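Local coordinates for cellulase (Clostridium cellulovorans, PDB 6UI3), which is the family 5 glycoside hydrolase (GH5_4) module of a longer protein, a broad-specificity endoglucanase that probably cleaves internal bonds of cellulose and related plant polysaccharides, at residues T47-F52 with V92-A97; G26-N31 with L302-N307; T6-M11 with D140-L145; V67-N72 with A83-V88. All coordinates share one frame; numbering follows the deposited sequence. Where two conformers were deposited one is given.

Contact 1 (T47-F52 with V92-A97); sequences TTKKMF and VNYALA. With EDO (1,2-ethanediol), chain B.
The Y94 ring lies with one face on the backbone at the start of helix 49-58, K49 N over its centre and T48 C nearer the rim, while its edge points into the face of F52. This offset edge-to-face pair has centroids 5.7 Å apart and planes at 60°. It joins the helices that follow the first two strands of the (β/α)8 barrel. In the F52 conformer described, the same ring face also receives the Y94 methylene: Y94 CB stands 3.7 Å from the F52 centroid, a CH-π contact almost along the normal. T47 CG2 lies at the F52 edge, in the ring plane, and A95 CB approaches F52 CE2 to 3.7 Å.

At the start of helix 49-58, T48 at the N-cap and M51 form a capping box: M51 N bonds weakly to T48 OG1 at 3.4 Å, and T48 N weakly to M51 SD. The phenol end of Y94 is tied to R87, whose guanidinium also holds T47 O.

K49 CG is anti to the backbone N (chi1 -176°), which carries the lysine across the tyrosine, with K49 CB 3.5 Å from Y94 CD1, and on to A97. Only the last torsion bends, and NZ forms a salt bridge with D53. A water links the two segments, accepting from K49 NZ at 2.9 Å and donating to A97 O at 3.0 Å.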
# COMPACT_ATOMS: atom_id res chain seq x y z
N THR A 47 14.20 -2.70 -11.15
CA THR A 47 14.39 -1.70 -10.12
C THR A 47 15.84 -1.67 -9.63
O THR A 47 16.50 -2.71 -9.54
CB THR A 47 13.47 -2.02 -8.94
OG1 THR A 47 12.13 -2.21 -9.42
CG2 THR A 47 13.44 -0.91 -7.93
N THR A 48 16.33 -0.47 -9.29
CA THR A 48 17.70 -0.29 -8.80
C THR A 48 17.71 0.50 -7.50
O THR A 48 16.79 1.28 -7.21
CB THR A 48 18.59 0.44 -9.81
OG1 THR A 48 18.09 1.78 -9.95
CG2 THR A 48 18.60 -0.26 -11.15
N LYS A 49 18.80 0.36 -6.75
CA LYS A 49 18.96 1.16 -5.54
C LYS A 49 18.97 2.66 -5.87
O LYS A 49 18.43 3.46 -5.11
CB LYS A 49 20.23 0.77 -4.78
CG LYS A 49 20.35 1.55 -3.46
CD LYS A 49 21.53 1.08 -2.63
CE LYS A 49 21.66 1.87 -1.34
NZ LYS A 49 22.13 3.26 -1.58
N LYS A 50 19.58 3.04 -6.99
CA LYS A 50 19.64 4.46 -7.35
C LYS A 50 18.25 5.07 -7.46
O LYS A 50 18.07 6.26 -7.15
CB LYS A 50 20.41 4.65 -8.66
CG LYS A 50 21.91 4.47 -8.50
CD LYS A 50 22.66 4.76 -9.79
CE LYS A 50 24.15 4.50 -9.63
NZ LYS A 50 24.94 4.83 -10.86
N MET A 51 17.24 4.30 -7.88
CA MET A 51 15.88 4.84 -7.89
C MET A 51 15.43 5.23 -6.50
O MET A 51 14.81 6.29 -6.30
CB MET A 51 14.93 3.80 -8.50
CG MET A 51 15.21 3.52 -9.94
SD MET A 51 14.23 2.15 -10.59
CE MET A 51 15.00 1.89 -12.18
N PHE A 52 15.72 4.38 -5.51
CA PHE A 52 15.36 4.66 -4.13
C PHE A 52 16.20 5.80 -3.56
O PHE A 52 15.68 6.63 -2.81
CB PHE A 52 15.52 3.39 -3.29
CG PHE A 52 14.41 2.39 -3.47
CD1 PHE A 52 14.23 1.71 -4.67
CD2 PHE A 52 13.55 2.11 -2.41
CE1 PHE A 52 13.20 0.79 -4.81
CE2 PHE A 52 12.52 1.19 -2.56
CZ PHE A 52 12.35 0.53 -3.76
N VAL A 92 13.48 -4.67 -0.98
CA VAL A 92 13.27 -4.18 0.38
C VAL A 92 14.52 -3.44 0.85
O VAL A 92 14.44 -2.35 1.43
CB VAL A 92 12.91 -5.33 1.33
CG1 VAL A 92 13.06 -4.93 2.80
CG2 VAL A 92 11.49 -5.81 1.07
N ASN A 93 15.69 -4.03 0.61
CA ASN A 93 16.93 -3.44 1.09
C ASN A 93 17.33 -2.19 0.34
O ASN A 93 18.10 -1.40 0.89
CB ASN A 93 18.01 -4.51 1.13
CG ASN A 93 17.90 -5.36 2.37
OD1 ASN A 93 17.89 -4.84 3.48
ND2 ASN A 93 17.83 -6.66 2.21
N TYR A 94 16.84 -1.95 -0.88
CA TYR A 94 17.06 -0.65 -1.49
C TYR A 94 16.45 0.45 -0.63
O TYR A 94 17.00 1.56 -0.52
CB TYR A 94 16.44 -0.57 -2.88
CG TYR A 94 16.99 -1.49 -3.96
CD1 TYR A 94 18.26 -2.04 -3.88
CD2 TYR A 94 16.22 -1.80 -5.08
CE1 TYR A 94 18.74 -2.88 -4.89
CE2 TYR A 94 16.68 -2.63 -6.08
CZ TYR A 94 17.94 -3.18 -5.98
OH TYR A 94 18.42 -4.01 -6.97
N ALA A 95 15.29 0.17 -0.02
CA ALA A 95 14.63 1.11 0.87
C ALA A 95 15.32 1.15 2.23
O ALA A 95 15.65 2.22 2.74
CB ALA A 95 13.16 0.74 1.04
N LEU A 96 15.55 -0.02 2.82
CA LEU A 96 16.08 -0.03 4.18
C LEU A 96 17.50 0.55 4.23
O LEU A 96 17.87 1.15 5.24
CB LEU A 96 16.07 -1.44 4.76
CG LEU A 96 14.71 -2.11 4.94
CD1 LEU A 96 14.87 -3.50 5.55
CD2 LEU A 96 13.77 -1.26 5.78
N ALA A 97 18.30 0.37 3.17
CA ALA A 97 19.65 0.93 3.14
C ALA A 97 19.61 2.45 3.11
O ALA A 97 20.62 3.09 3.46
CB ALA A 97 20.43 0.40 1.94
C1 EDO B . 20.49 8.02 3.90
O1 EDO B . 20.12 7.43 2.64
C2 EDO B . 20.02 7.16 5.08
O2 EDO B . 20.72 5.91 5.11
O HOH W 1 22.27 4.18 1.15

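Contact 2 (G26-N31 with L302-N307)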
# COMPACT_ATOMS: atom_id res chain seq x y z
N GLY A 26 5.14 8.99 1.38
CA GLY A 26 5.46 7.70 0.79
C GLY A 26 5.10 7.55 -0.68
O GLY A 26 4.55 8.46 -1.33
N TRP A 27 5.39 6.36 -1.18
CA TRP A 27 5.46 6.09 -2.61
C TRP A 27 5.34 4.59 -2.83
O TRP A 27 5.89 3.80 -2.06
CB TRP A 27 6.82 6.60 -3.09
CG TRP A 27 7.12 6.58 -4.55
CD1 TRP A 27 6.91 7.59 -5.44
CD2 TRP A 27 7.77 5.53 -5.29
NE1 TRP A 27 7.39 7.24 -6.68
CE2 TRP A 27 7.92 5.98 -6.62
CE3 TRP A 27 8.26 4.26 -4.95
CZ2 TRP A 27 8.52 5.20 -7.61
CZ3 TRP A 27 8.86 3.50 -5.93
CH2 TRP A 27 8.97 3.95 -7.24
N ASN A 28 4.60 4.19 -3.86
CA ASN A 28 4.47 2.80 -4.26
C ASN A 28 5.30 2.52 -5.51
O ASN A 28 5.23 3.26 -6.50
CB ASN A 28 3.04 2.42 -4.66
CG ASN A 28 2.10 2.26 -3.50
OD1 ASN A 28 1.84 1.15 -3.03
ND2 ASN A 28 1.53 3.38 -3.05
N LEU A 29 6.00 1.38 -5.50
CA LEU A 29 6.69 0.82 -6.67
C LEU A 29 5.66 0.12 -7.56
O LEU A 29 5.54 -1.10 -7.60
CB LEU A 29 7.79 -0.13 -6.19
CG LEU A 29 8.70 -0.72 -7.25
CD1 LEU A 29 9.58 0.33 -7.90
CD2 LEU A 29 9.57 -1.83 -6.63
N GLY A 30 4.89 0.94 -8.28
CA GLY A 30 3.73 0.43 -9.00
C GLY A 30 4.09 -0.25 -10.32
O GLY A 30 5.08 0.08 -10.97
N ASN A 31 3.23 -1.19 -10.71
CA ASN A 31 3.36 -1.91 -11.98
C ASN A 31 4.75 -2.54 -12.12
O ASN A 31 5.41 -2.46 -13.16
CB ASN A 31 3.02 -1.02 -13.17
CG ASN A 31 1.54 -0.75 -13.31
OD1 ASN A 31 0.77 -0.93 -12.37
ND2 ASN A 31 1.13 -0.29 -14.49
N LEU A 302 0.72 7.47 0.54
CA LEU A 302 1.67 6.84 -0.37
C LEU A 302 1.16 6.97 -1.80
O LEU A 302 0.17 6.34 -2.17
CB LEU A 302 1.85 5.37 0.00
CG LEU A 302 2.59 5.04 1.30
CD1 LEU A 302 1.98 5.53 2.54
CD2 LEU A 302 2.74 3.53 1.40
N TRP A 303 1.84 7.77 -2.62
CA TRP A 303 1.45 7.97 -4.01
C TRP A 303 1.68 6.69 -4.82
O TRP A 303 2.71 6.03 -4.69
CB TRP A 303 2.27 9.12 -4.61
CG TRP A 303 1.92 9.45 -6.05
CD1 TRP A 303 2.33 8.77 -7.16
CD2 TRP A 303 1.13 10.55 -6.54
NE1 TRP A 303 1.82 9.35 -8.28
CE2 TRP A 303 1.09 10.45 -7.94
CE3 TRP A 303 0.44 11.59 -5.92
CZ2 TRP A 303 0.40 11.36 -8.73
CZ3 TRP A 303 -0.23 12.50 -6.71
CH2 TRP A 303 -0.23 12.38 -8.10
N TRP A 304 0.70 6.36 -5.67
CA TRP A 304 0.83 5.21 -6.59
C TRP A 304 1.58 5.64 -7.84
O TRP A 304 1.03 6.31 -8.70
CB TRP A 304 -0.54 4.65 -6.98
CG TRP A 304 -0.40 3.47 -7.90
CD1 TRP A 304 -0.50 3.46 -9.26
CD2 TRP A 304 -0.12 2.12 -7.51
NE1 TRP A 304 -0.28 2.19 -9.75
CE2 TRP A 304 -0.06 1.35 -8.69
CE3 TRP A 304 0.08 1.49 -6.28
CZ2 TRP A 304 0.20 -0.01 -8.66
CZ3 TRP A 304 0.32 0.15 -6.26
CH2 TRP A 304 0.38 -0.59 -7.43
N ASP A 305 2.84 5.23 -7.96
CA ASP A 305 3.72 5.63 -9.07
C ASP A 305 3.95 4.43 -9.99
O ASP A 305 4.74 3.55 -9.69
CB ASP A 305 5.03 6.20 -8.56
CG ASP A 305 5.81 6.89 -9.66
OD1 ASP A 305 5.62 6.52 -10.85
OD2 ASP A 305 6.63 7.77 -9.32
N ASN A 306 3.25 4.42 -11.13
CA ASN A 306 3.39 3.34 -12.09
C ASN A 306 4.39 3.63 -13.21
O ASN A 306 4.51 2.81 -14.14
CB ASN A 306 2.03 2.98 -12.70
CG ASN A 306 1.38 4.12 -13.45
OD1 ASN A 306 1.97 5.18 -13.65
ND2 ASN A 306 0.16 3.88 -13.89
N ASN A 307 5.14 4.72 -13.13
CA ASN A 307 6.14 5.08 -14.14
C ASN A 307 5.53 5.31 -15.52
O ASN A 307 6.24 5.22 -16.53
CB ASN A 307 7.25 4.00 -14.22
CG ASN A 307 8.49 4.45 -14.98
OD1 ASN A 307 8.97 5.57 -14.87
ND2 ASN A 307 9.03 3.52 -15.77
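W303 O faces two donors of N28: the backbone N at 2.8 Å, nearly in line with the carbonyl bond, and more weakly the side-chain ND2 at 3.3 Å. A single carbonyl thus holds both the backbone and, weakly, the side-chain nitrogen of N28, whose amide finds further partners among its neighbours, OD1 in R64 and ND2 also in G270 O. In the parallel pairing, W303 N gives to G26 O at 3.1 Å and D305 N only weakly to N28 O. Past L29, the centre of an inverse gamma turn, G30 N reaches D305 O at 3.0 Å.

The D305 carboxylate is a compact lesson in shared acceptors. D305 OD2 takes W27 NE1 at 2.8 Å on its anti side, with an N-H...O angle of 139°, and also receives L319 N. D305 OD1 accepts N307 N at 2.9 Å, closing an Asx turn. Both oxygens are therefore held, and the rotation of the group is fixed. W303 NE1 is satisfied by L316 O.

On the sheet face shared by N28, L302 and W304, the W304 indole lies against G30, whose CA sits over the six-membered ring, 3.9 Å from its centroid.

This pairing of first and last strands closes the (β/α)8 barrel. Strand 25-29 is flanked on its other side by strand 62-65, and strand 301-305 by strand 267-272; R64 and Q271 from these neighbours both touch W304.

Contact 3 (T6-M11 with D140-L145); sequences THPTEM and DYSDKL
H7 lies flat on Y141 and can be followed atom by atom. H7 CB starts beside the phenol oxygen, 3.5 Å from Y141 OH, which is itself bonded to E89 and N93. A chi1 of 67° sets H7 CG between the backbone N and the carbonyl carbon, 3.3 Å from Y141 CZ. H7 ND1 lies 3.3 Å from Y141 OH, and H7 CE1 near Y141 CE1; H7 CD2 passes over the middle of the tyrosine ring, 3.4 Å from Y141 CE1. The rings form an offset stack, centroids 3.8 Å apart and planes within 5°. At the tip, H7 NE2 leaves the stack by its edge and donates to D140 OD1 at 2.8 Å, on its syn side.

The stack joins the N-terminal arm to the loop from helix 120-137 into strand 145-148 of the (β/α)8 barrel. Beyond it the backbones pair: S142 N gives to P8 O, and D143 N to E10 O at 2.9 Å. S142 OG accepts K144 N, an ST turn. M11 CE curls back to 3.7 Å from D143 CB, while D143 OD2 forms a salt bridge with R12. One water donates to both E10 OE1 and D143 OD1 and accepts from K144 NZ.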
# COMPACT_ATOMS: atom_id res chain seq x y z
N THR A 6 24.70 -4.74 5.47
CA THR A 6 23.87 -5.81 6.01
C THR A 6 22.53 -5.21 6.40
O THR A 6 22.44 -4.04 6.80
CB THR A 6 24.52 -6.49 7.22
OG1 THR A 6 24.74 -5.53 8.26
CG2 THR A 6 25.86 -7.11 6.82
N HIS A 7 21.47 -5.99 6.26
CA HIS A 7 20.15 -5.45 6.51
C HIS A 7 20.00 -5.07 7.98
O HIS A 7 20.56 -5.71 8.87
CB HIS A 7 19.07 -6.44 6.08
CG HIS A 7 19.01 -7.70 6.88
ND1 HIS A 7 19.56 -8.88 6.45
CD2 HIS A 7 18.38 -7.98 8.05
CE1 HIS A 7 19.32 -9.83 7.35
NE2 HIS A 7 18.59 -9.30 8.32
N PRO A 8 19.24 -4.02 8.26
CA PRO A 8 19.06 -3.61 9.66
C PRO A 8 18.17 -4.58 10.41
O PRO A 8 17.27 -5.21 9.84
CB PRO A 8 18.41 -2.23 9.54
CG PRO A 8 17.66 -2.30 8.27
CD PRO A 8 18.51 -3.12 7.34
N THR A 9 18.39 -4.63 11.72
CA THR A 9 17.64 -5.49 12.62
C THR A 9 16.98 -4.73 13.77
O THR A 9 16.30 -5.36 14.58
CB THR A 9 18.58 -6.55 13.21
OG1 THR A 9 19.66 -5.90 13.89
CG2 THR A 9 19.17 -7.44 12.13
N GLU A 10 17.15 -3.41 13.84
CA GLU A 10 16.71 -2.65 15.01
C GLU A 10 15.21 -2.78 15.23
O GLU A 10 14.41 -2.53 14.34
CB GLU A 10 17.04 -1.17 14.81
CG GLU A 10 16.55 -0.26 15.95
CD GLU A 10 16.78 1.22 15.70
OE1 GLU A 10 16.39 1.73 14.63
OE2 GLU A 10 17.35 1.88 16.59
N MET A 11 14.84 -3.09 16.46
CA MET A 11 13.44 -3.13 16.88
C MET A 11 13.29 -2.14 18.03
O MET A 11 13.71 -2.42 19.16
CB MET A 11 13.03 -4.54 17.27
CG MET A 11 11.63 -4.66 17.87
SD MET A 11 10.33 -3.87 16.90
CE MET A 11 10.26 -4.90 15.46
N ASP A 140 14.00 -11.45 11.36
CA ASP A 140 14.95 -10.63 12.13
C ASP A 140 15.06 -9.20 11.62
O ASP A 140 15.85 -8.41 12.16
CB ASP A 140 16.33 -11.31 12.27
CG ASP A 140 17.21 -11.20 11.03
OD1 ASP A 140 16.82 -10.55 10.04
OD2 ASP A 140 18.34 -11.74 11.07
N TYR A 141 14.32 -8.83 10.57
CA TYR A 141 14.43 -7.51 9.98
C TYR A 141 13.90 -6.43 10.92
O TYR A 141 12.99 -6.66 11.73
CB TYR A 141 13.66 -7.48 8.65
CG TYR A 141 14.53 -7.83 7.47
CD1 TYR A 141 15.06 -9.11 7.31
CD2 TYR A 141 14.85 -6.87 6.53
CE1 TYR A 141 15.89 -9.40 6.25
CE2 TYR A 141 15.66 -7.14 5.47
CZ TYR A 141 16.19 -8.41 5.32
OH TYR A 141 17.04 -8.66 4.26
N SER A 142 14.48 -5.24 10.78
CA SER A 142 14.13 -4.09 11.61
C SER A 142 12.65 -3.71 11.47
O SER A 142 11.94 -4.13 10.55
CB SER A 142 14.96 -2.89 11.20
OG SER A 142 14.44 -2.30 10.01
N ASP A 143 12.23 -2.84 12.39
CA ASP A 143 10.87 -2.31 12.44
C ASP A 143 10.54 -1.38 11.29
O ASP A 143 9.39 -0.95 11.19
CB ASP A 143 10.60 -1.63 13.79
CG ASP A 143 11.51 -0.44 14.08
OD1 ASP A 143 12.15 0.10 13.16
OD2 ASP A 143 11.56 -0.03 15.26
N LYS A 144 11.48 -1.08 10.40
CA LYS A 144 11.13 -0.32 9.21
C LYS A 144 10.53 -1.19 8.11
O LYS A 144 9.99 -0.65 7.15
CB LYS A 144 12.32 0.49 8.72
CG LYS A 144 12.59 1.67 9.67
CD LYS A 144 13.23 2.84 8.97
CE LYS A 144 13.38 4.03 9.91
NZ LYS A 144 14.39 3.76 10.95
N LEU A 145 10.55 -2.51 8.26
CA LEU A 145 9.81 -3.41 7.39
C LEU A 145 8.42 -3.66 7.98
O LEU A 145 8.29 -4.10 9.13
CB LEU A 145 10.56 -4.73 7.24
CG LEU A 145 9.83 -5.82 6.42
CD1 LEU A 145 9.61 -5.39 4.99
CD2 LEU A 145 10.65 -7.10 6.46
O HOH W 2 14.56 1.32 12.59

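Contact 4 (V67-N72 with A83-V88)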
# COMPACT_ATOMS: atom_id res chain seq x y z
N VAL A 67 3.74 -7.03 -4.40
CA VAL A 67 4.33 -8.29 -4.84
C VAL A 67 3.24 -9.32 -5.13
O VAL A 67 2.44 -9.66 -4.25
CB VAL A 67 5.31 -8.90 -3.82
CG1 VAL A 67 5.93 -10.19 -4.38
CG2 VAL A 67 6.40 -7.91 -3.44
N ARG A 68 3.21 -9.82 -6.37
CA ARG A 68 2.43 -11.00 -6.76
C ARG A 68 3.33 -12.21 -6.55
O ARG A 68 4.47 -12.21 -7.03
CB ARG A 68 2.03 -10.89 -8.23
CG ARG A 68 1.21 -12.07 -8.74
CD ARG A 68 0.99 -12.01 -10.25
NE ARG A 68 0.45 -10.74 -10.73
CZ ARG A 68 -0.72 -10.56 -11.35
NH1 ARG A 68 -1.55 -11.56 -11.56
NH2 ARG A 68 -1.03 -9.35 -11.77
N TRP A 69 2.84 -13.23 -5.85
CA TRP A 69 3.67 -14.38 -5.50
C TRP A 69 3.35 -15.65 -6.28
O TRP A 69 4.21 -16.54 -6.36
CB TRP A 69 3.53 -14.70 -4.01
CG TRP A 69 3.94 -13.57 -3.11
CD1 TRP A 69 3.14 -12.57 -2.63
CD2 TRP A 69 5.25 -13.33 -2.57
NE1 TRP A 69 3.88 -11.72 -1.82
CE2 TRP A 69 5.18 -12.16 -1.78
CE3 TRP A 69 6.49 -13.97 -2.71
CZ2 TRP A 69 6.28 -11.65 -1.11
CZ3 TRP A 69 7.59 -13.45 -2.05
CH2 TRP A 69 7.48 -12.30 -1.26
N ASP A 70 2.14 -15.77 -6.83
CA ASP A 70 1.65 -17.06 -7.31
C ASP A 70 2.05 -17.41 -8.73
O ASP A 70 1.59 -18.43 -9.25
CB ASP A 70 0.15 -17.23 -7.05
CG ASP A 70 -0.73 -16.22 -7.77
OD1 ASP A 70 -0.21 -15.26 -8.35
OD2 ASP A 70 -1.97 -16.42 -7.72
N GLU A 71 2.96 -16.66 -9.35
CA GLU A 71 3.66 -17.12 -10.54
C GLU A 71 5.02 -17.70 -10.19
O GLU A 71 5.75 -18.15 -11.09
CB GLU A 71 3.81 -16.00 -11.58
CG GLU A 71 2.46 -15.41 -12.00
CD GLU A 71 2.54 -14.33 -13.07
OE1 GLU A 71 3.47 -13.52 -13.08
OE2 GLU A 71 1.63 -14.28 -13.91
N ASN A 72 5.36 -17.74 -8.90
CA ASN A 72 6.66 -18.21 -8.43
C ASN A 72 6.56 -19.31 -7.39
O ASN A 72 7.45 -19.47 -6.54
CB ASN A 72 7.50 -17.04 -7.94
CG ASN A 72 8.07 -16.27 -9.07
OD1 ASN A 72 9.11 -16.64 -9.61
ND2 ASN A 72 7.37 -15.23 -9.50
N ALA A 83 14.70 -17.87 -5.20
CA ALA A 83 15.24 -16.81 -6.03
C ALA A 83 14.30 -15.61 -6.11
O ALA A 83 14.75 -14.47 -6.18
CB ALA A 83 15.52 -17.34 -7.44
N TYR A 84 13.00 -15.86 -6.08
CA TYR A 84 12.04 -14.76 -6.12
C TYR A 84 11.96 -14.07 -4.76
O TYR A 84 11.94 -12.83 -4.69
CB TYR A 84 10.66 -15.28 -6.53
CG TYR A 84 9.67 -14.18 -6.84
CD1 TYR A 84 9.86 -13.37 -7.96
CD2 TYR A 84 8.55 -13.95 -6.05
CE1 TYR A 84 8.95 -12.36 -8.29
CE2 TYR A 84 7.64 -12.95 -6.37
CZ TYR A 84 7.85 -12.18 -7.49
OH TYR A 84 6.97 -11.17 -7.84
N MET A 85 11.91 -14.85 -3.68
CA MET A 85 11.99 -14.28 -2.34
C MET A 85 13.23 -13.40 -2.22
O MET A 85 13.16 -12.31 -1.62
CB MET A 85 12.01 -15.40 -1.30
CG MET A 85 11.94 -14.92 0.13
SD MET A 85 10.33 -14.28 0.64
CE MET A 85 9.41 -15.80 0.85
N ALA A 86 14.36 -13.85 -2.78
CA ALA A 86 15.60 -13.08 -2.70
C ALA A 86 15.49 -11.76 -3.45
O ALA A 86 16.04 -10.75 -3.01
CB ALA A 86 16.77 -13.91 -3.22
N ARG A 87 14.79 -11.75 -4.59
CA ARG A 87 14.61 -10.49 -5.31
C ARG A 87 13.78 -9.51 -4.50
O ARG A 87 14.10 -8.32 -4.41
CB ARG A 87 13.98 -10.74 -6.68
CG ARG A 87 13.77 -9.47 -7.51
CD ARG A 87 15.08 -8.73 -7.78
NE ARG A 87 14.82 -7.44 -8.39
CZ ARG A 87 15.62 -6.38 -8.32
NH1 ARG A 87 16.79 -6.45 -7.69
NH2 ARG A 87 15.23 -5.24 -8.87
N VAL A 88 12.68 -9.98 -3.91
CA VAL A 88 11.87 -9.12 -3.06
C VAL A 88 12.73 -8.55 -1.94
O VAL A 88 12.68 -7.35 -1.65
CB VAL A 88 10.64 -9.88 -2.52
CG1 VAL A 88 9.90 -9.03 -1.52
CG2 VAL A 88 9.72 -10.32 -3.66
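V67 and V88 meet tip to tip, CG1 of V67 lying 3.9 Å from V88 CG2, at the heart of a small apolar cluster in a β-α unit of the barrel: the loop leaving strand 62-65 folds against the first turns of helix 82-96, the very helix it leads to. V67 CG1 also sits over the centre of the W69 indole, within its own segment; the indole NE1 bonds N105 O. The far end of that indole reaches the helix, with W69 CH2 3.8 Å from V88 CG2 and W69 CZ3 3.9 Å from M85 SD, an oblique Met-aromatic contact. M85 gets there by bending at both chi2 and chi3, and helix 120-137 also packs here, I134 on W69 and H137 on M85.

Further out, Y84 turns its edge to the face of W69 in an offset edge-to-face pair, centroids 5.8 Å apart and planes at 88°. Its own face is taken by N72: the amide stacks on the ring with the planes only 6° apart, N72 ND2 standing 3.4 Å above the centre of the Y84 ring. V88 CG2 lies loosely over the opposite face, more distant and toward the rim.

N72 ends a type I turn that begins at W69, its N bonded to W69 O. At the polar edge, the R68 side chain bonds E34 O through NE. The R68 carbonyl has its partner on the helix: Y84 OH donates to R68 O at 2.8 Å, in the carbonyl plane.

How the contacts relate
From the N terminus, residues 6-11 open contact 3, strand 25-29 opens contact 2, helix 49-58 opens contact 1 and the loop at 67-72 opens contact 4. The loops close in another order. Contact 4 closes first, on helix 82-96, and contact 1 closes around it on the same helix; R87, in the second segment of contact 4, links the two. Contact 3 closes next, enclosing both, and touches contact 1 where N93 meets Y141. Contact 2 closes last, also enclosing contacts 1 and 4 but crossing contact 3; its L29 packs on T47. Helix 82-96 thereby connects the N-terminal arm, helix 49-58 and a strand-end loop, while contact 2 seals the barrel.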